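Local coordinates for iron-regulated ABC transporter siderophore-binding protein SirA (Staphylococcus aureus subsp. aureus, PDB 3MWF), which binds iron-loaded staphyloferrin B, probably handing the siderophore to an ABC transporter for uptake into the cell, at residues 171-176 and 239-244. Residues are numbered along the deposited sequence; the frame is centred on the assembly and turned at random.
Sequences DHTRIY and KKTESE. With SE8 (5-[(2-{[(3S)-5-{[(2S)-2-amino-2-carboxyethyl]amino}-3-carboxy-3-hydroxy-5-oxopentanoyl]amino}ethyl)amino]-2,5-dioxopentanoic acid), chain C.
Thr241 alone carries the helix side of this contact, its methyl CG2 lying against the start of strand 173-176. Two oxygens of segment 171-176 meet this methyl. Thr173 OG1 is 3.6 Å from Thr241 CG2, and the backbone carbonyl of His172 touches the same methyl. The two threonine side chains run antiparallel alongside one another. In Thr241, CG2 is anti to the backbone N, with OG1 turned back beside that N (chi1 -61°). There Arg169 O and, one helical turn earlier, Leu237 O lie within hydrogen-bonding range. With one hydrogen, OG1 serves one at a time or shares it. The Arg169 option links helix 236-246 to the chain ahead of Asp171. Thr173 OG1 is buried here and has no polar partner.

From His172 a relay of polar groups runs away from the helix to the siderophore. His172 ND1 gives Asp171 OD1 a bond of 2.8 Å that is almost straight and lies in the ring plane. At the other ring nitrogen, NE2, His172 accepts Arg174 NE at 2.9 Å, 11° from the ring plane and 12° from the guanidinium plane. The straight Arg174 chain carries its guanidinium from the strand to the ligand. Its NH1 bonds to Tyr176 OH and, at 2.8 Å, to SE8 O25, while NH2 reaches SE8 O30 of a second carboxylate at 3.0 Å. Tyr176 OH gives a bond of 2.6 Å to SE8 O24, which sits at the ring edge. The Tyr176 hydroxyl and Arg174 thus grip both oxygens, O24 and O25, of one SE8 carboxylate. Arg93, Arg169 and Asn272 also bond to the ligand. The contact joins a helix to a sheet strand in a periplasmic-binding-protein fold, and that strand carries part of the arginine-rich pocket for an anionic siderophore.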
ATOM      1  N   ASP A 171      17.769   0.002   9.685  1.00 16.02           N
ATOM      2  CA  ASP A 171      18.166  -0.405  11.048  1.00 17.42           C
ATOM      3  C   ASP A 171      17.301  -1.551  11.591  1.00 16.84           C
ATOM      4  O   ASP A 171      17.343  -1.854  12.788  1.00 17.91           O
ATOM      5  CB  ASP A 171      18.102   0.800  12.006  1.00 18.18           C
ATOM      6  CG  ASP A 171      16.702   1.437  12.063  1.00 21.64           C
ATOM      7  OD1 ASP A 171      15.737   0.905  11.437  1.00 23.39           O
ATOM      8  OD2 ASP A 171      16.561   2.498  12.720  1.00 25.84           O
ATOM      9  N   HIS A 172      16.514  -2.178  10.711  1.00 16.17           N
ATOM     10  CA  HIS A 172      15.676  -3.325  11.091  1.00 14.90           C
ATOM     11  C   HIS A 172      15.106  -3.962   9.840  1.00 13.90           C
ATOM     12  O   HIS A 172      15.355  -3.488   8.735  1.00 14.40           O
ATOM     13  CB  HIS A 172      14.548  -2.935  12.091  1.00 14.85           C
ATOM     14  CG  HIS A 172      13.423  -2.131  11.496  1.00 16.05           C
ATOM     15  ND1 HIS A 172      13.541  -0.787  11.201  1.00 18.08           N
ATOM     16  CD2 HIS A 172      12.145  -2.474  11.179  1.00 16.63           C
ATOM     17  CE1 HIS A 172      12.394  -0.338  10.717  1.00 19.67           C
ATOM     18  NE2 HIS A 172      11.526  -1.339  10.700  1.00 17.45           N
ATOM     19  N   THR A 173      14.331  -5.029  10.017  1.00 13.29           N
ATOM     20  CA  THR A 173      13.726  -5.705   8.901  1.00 13.51           C
ATOM     21  C   THR A 173      12.240  -5.864   9.219  1.00 13.43           C
ATOM     22  O   THR A 173      11.879  -6.013  10.381  1.00 15.68           O
ATOM     23  CB  THR A 173      14.390  -7.072   8.657  1.00 13.87           C
ATOM     24  OG1 THR A 173      15.766  -6.866   8.284  1.00 14.67           O
ATOM     25  CG2 THR A 173      13.681  -7.858   7.552  1.00 13.46           C
ATOM     26  N   ARG A 174      11.391  -5.772   8.212  1.00 11.97           N
ATOM     27  CA  ARG A 174       9.951  -5.968   8.418  1.00 11.42           C
ATOM     28  C   ARG A 174       9.390  -7.139   7.623  1.00 11.88           C
ATOM     29  O   ARG A 174       9.925  -7.500   6.586  1.00 11.78           O
ATOM     30  CB  ARG A 174       9.190  -4.706   8.002  1.00 11.73           C
ATOM     31  CG  ARG A 174       9.448  -3.517   8.971  1.00 12.31           C
ATOM     32  CD  ARG A 174       8.764  -2.296   8.396  1.00 11.89           C
ATOM     33  NE  ARG A 174       9.025  -1.122   9.247  1.00 11.97           N
ATOM     34  CZ  ARG A 174       8.295  -0.011   9.174  1.00 13.42           C
ATOM     35  NH1 ARG A 174       7.333   0.087   8.251  1.00 11.06           N
ATOM     36  NH2 ARG A 174       8.571   1.025   9.984  1.00 15.99           N
ATOM     37  N   ILE A 175       8.300  -7.721   8.110  1.00 10.38           N
ATOM     38  CA  ILE A 175       7.513  -8.617   7.236  1.00 10.77           C
ATOM     39  C   ILE A 175       6.179  -7.942   7.027  1.00 11.07           C
ATOM     40  O   ILE A 175       5.502  -7.614   8.007  1.00 11.44           O
ATOM     41  CB  ILE A 175       7.263 -10.013   7.895  1.00 10.62           C
ATOM     42  CG1 ILE A 175       8.599 -10.644   8.272  1.00 11.81           C
ATOM     43  CG2 ILE A 175       6.403 -10.880   6.938  1.00  9.31           C
ATOM     44  CD1 ILE A 175       8.433 -11.974   9.156  1.00 12.14           C
ATOM     45  N   TYR A 176       5.798  -7.713   5.761  1.00 11.15           N
ATOM     46  CA  TYR A 176       4.490  -7.136   5.444  1.00 11.15           C
ATOM     47  C   TYR A 176       3.545  -8.317   5.284  1.00 11.73           C
ATOM     48  O   TYR A 176       3.273  -8.752   4.179  1.00 12.44           O
ATOM     49  CB  TYR A 176       4.548  -6.230   4.188  1.00 11.10           C
ATOM     50  CG  TYR A 176       5.129  -4.895   4.523  1.00 10.58           C
ATOM     51  CD1 TYR A 176       6.484  -4.769   4.832  1.00  9.82           C
ATOM     52  CD2 TYR A 176       4.313  -3.750   4.564  1.00 10.06           C
ATOM     53  CE1 TYR A 176       7.032  -3.528   5.212  1.00  9.03           C
ATOM     54  CE2 TYR A 176       4.842  -2.512   4.928  1.00 11.74           C
ATOM     55  CZ  TYR A 176       6.203  -2.405   5.250  1.00 11.99           C
ATOM     56  OH  TYR A 176       6.769  -1.207   5.623  1.00 12.16           O
ATOM     57  N   LYS A 239      21.024  -1.487   2.094  1.00 17.42           N
ATOM     58  CA  LYS A 239      21.851  -2.537   1.510  1.00 19.22           C
ATOM     59  C   LYS A 239      22.699  -3.279   2.538  1.00 18.97           C
ATOM     60  O   LYS A 239      22.912  -4.494   2.413  1.00 18.98           O
ATOM     61  CB  LYS A 239      22.733  -1.955   0.402  1.00 20.75           C
ATOM     62  CG  LYS A 239      21.937  -1.455  -0.780  1.00 25.20           C
ATOM     63  CD  LYS A 239      21.721  -2.601  -1.805  1.00 31.45           C
ATOM     64  CE  LYS A 239      21.149  -2.115  -3.144  1.00 34.52           C
ATOM     65  NZ  LYS A 239      21.822  -0.879  -3.644  1.00 36.76           N
ATOM     66  N   LYS A 240      23.194  -2.558   3.540  1.00 18.77           N
ATOM     67  CA  LYS A 240      23.968  -3.181   4.617  1.00 19.50           C
ATOM     68  C   LYS A 240      23.070  -4.142   5.411  1.00 19.13           C
ATOM     69  O   LYS A 240      23.467  -5.272   5.731  1.00 18.62           O
ATOM     70  CB  LYS A 240      24.539  -2.120   5.538  1.00 20.75           C
ATOM     71  CG  LYS A 240      25.390  -2.659   6.640  1.00 24.99           C
ATOM     72  CD  LYS A 240      26.167  -1.523   7.312  1.00 31.75           C
ATOM     73  CE  LYS A 240      26.726  -1.969   8.668  1.00 35.53           C
ATOM     74  NZ  LYS A 240      27.429  -0.845   9.361  1.00 39.70           N
ATOM     75  N   THR A 241      21.853  -3.697   5.706  1.00 17.17           N
ATOM     76  CA  THR A 241      20.906  -4.589   6.396  1.00 17.18           C
ATOM     77  C   THR A 241      20.647  -5.863   5.577  1.00 16.75           C
ATOM     78  O   THR A 241      20.725  -6.983   6.113  1.00 17.78           O
ATOM     79  CB  THR A 241      19.603  -3.857   6.710  1.00 17.08           C
ATOM     80  OG1 THR A 241      19.899  -2.750   7.571  1.00 17.21           O
ATOM     81  CG2 THR A 241      18.598  -4.803   7.417  1.00 17.02           C
ATOM     82  N   GLU A 242      20.316  -5.701   4.302  1.00 17.41           N
ATOM     83  CA  GLU A 242      20.061  -6.833   3.423  1.00 18.19           C
ATOM     84  C   GLU A 242      21.278  -7.765   3.418  1.00 19.23           C
ATOM     85  O   GLU A 242      21.142  -8.976   3.549  1.00 19.05           O
ATOM     86  CB  GLU A 242      19.760  -6.344   1.997  1.00 18.91           C
ATOM     87  CG  GLU A 242      19.644  -7.477   0.983  1.00 21.81           C
ATOM     88  CD  GLU A 242      19.559  -6.986  -0.459  1.00 27.01           C
ATOM     89  OE1 GLU A 242      20.314  -6.066  -0.848  1.00 28.17           O
ATOM     90  OE2 GLU A 242      18.737  -7.527  -1.216  1.00 31.41           O
ATOM     91  N   SER A 243      22.471  -7.187   3.285  1.00 19.47           N
ATOM     92  CA  SER A 243      23.694  -7.995   3.258  1.00 20.92           C
ATOM     93  C   SER A 243      23.859  -8.842   4.519  1.00 20.26           C
ATOM     94  O   SER A 243      24.100 -10.050   4.418  1.00 21.08           O
ATOM     95  CB  SER A 243      24.920  -7.104   3.064  1.00 20.62           C
ATOM     96  OG  SER A 243      26.093  -7.917   3.083  1.00 26.06           O
ATOM     97  N   GLU A 244      23.701  -8.217   5.684  1.00 19.36           N
ATOM     98  CA  GLU A 244      23.845  -8.885   6.985  1.00 19.82           C
ATOM     99  C   GLU A 244      22.791  -9.969   7.210  1.00 19.06           C
ATOM    100  O   GLU A 244      23.121 -11.094   7.642  1.00 18.85           O
ATOM    101  CB  GLU A 244      23.825  -7.856   8.110  1.00 20.70           C
ATOM    102  CG  GLU A 244      25.131  -7.040   8.081  1.00 25.88           C
ATOM    103  CD  GLU A 244      25.129  -5.796   8.938  1.00 31.18           C
ATOM    104  OE1 GLU A 244      24.074  -5.410   9.494  1.00 35.25           O
ATOM    105  OE2 GLU A 244      26.220  -5.194   9.036  1.00 34.44           O
TER
HETATM  106  C1  SE8 C   1       6.781   6.585   8.103  1.00 15.32           C
HETATM  107  C2  SE8 C   1       7.938   5.801   7.547  1.00 15.19           C
HETATM  108  C3  SE8 C   1       8.086   6.044   6.053  1.00 12.64           C
HETATM  109  N4  SE8 C   1       6.963   5.523   5.279  1.00 12.67           N
HETATM  110  C5  SE8 C   1       6.984   4.321   4.740  1.00 14.42           C
HETATM  111  C6  SE8 C   1       5.702   3.839   4.109  1.00 12.23           C
HETATM  112  C7  SE8 C   1       4.770   3.236   5.160  1.00 13.83           C
HETATM  113  C8  SE8 C   1       3.422   2.928   4.483  1.00 12.42           C
HETATM  114  C9  SE8 C   1       2.454   2.118   5.342  1.00 12.89           C
HETATM  115  N10 SE8 C   1       2.449   2.339   6.655  1.00 12.42           N
HETATM  116  C11 SE8 C   1       1.515   1.606   7.479  1.00 16.54           C
HETATM  117  C12 SE8 C   1       0.557   2.549   8.186  1.00 22.20           C
HETATM  118  N13 SE8 C   1      -0.080   1.926   9.338  1.00 28.35           N
HETATM  119  C14 SE8 C   1       0.489   1.840  10.577  1.00 30.94           C
HETATM  120  C15 SE8 C   1       1.632   2.744  10.933  1.00 31.51           C
HETATM  121  C16 SE8 C   1       2.811   2.049  10.299  1.00 27.47           C
HETATM  122  C17 SE8 C   1       3.913   2.939   9.816  1.00 23.01           C
HETATM  123  C18 SE8 C   1       5.212   2.606  10.377  1.00 22.62           C
HETATM  124  O19 SE8 C   1       6.918   7.827   8.255  1.00 14.72           O
HETATM  125  O20 SE8 C   1       5.754   5.962   8.439  1.00 13.74           O
HETATM  126  N21 SE8 C   1       7.724   4.368   7.826  1.00 13.76           N
HETATM  127  O22 SE8 C   1       7.958   3.594   4.731  1.00 14.01           O
HETATM  128  C23 SE8 C   1       5.405   2.001   5.776  1.00 13.21           C
HETATM  129  O24 SE8 C   1       5.427   0.928   5.124  1.00 13.16           O
HETATM  130  O25 SE8 C   1       5.886   2.063   6.936  1.00 12.77           O
HETATM  131  O26 SE8 C   1       4.616   4.181   6.234  1.00 13.11           O
HETATM  132  O27 SE8 C   1       1.704   1.308   4.806  1.00 12.69           O
HETATM  133  O28 SE8 C   1       0.128   1.031  11.412  1.00 37.49           O
HETATM  134  O29 SE8 C   1       3.766   3.775   8.919  1.00 16.88           O
HETATM  135  O30 SE8 C   1       6.214   2.910   9.737  1.00 16.43           O
HETATM  136  O31 SE8 C   1       5.288   1.982  11.466  1.00 27.30           O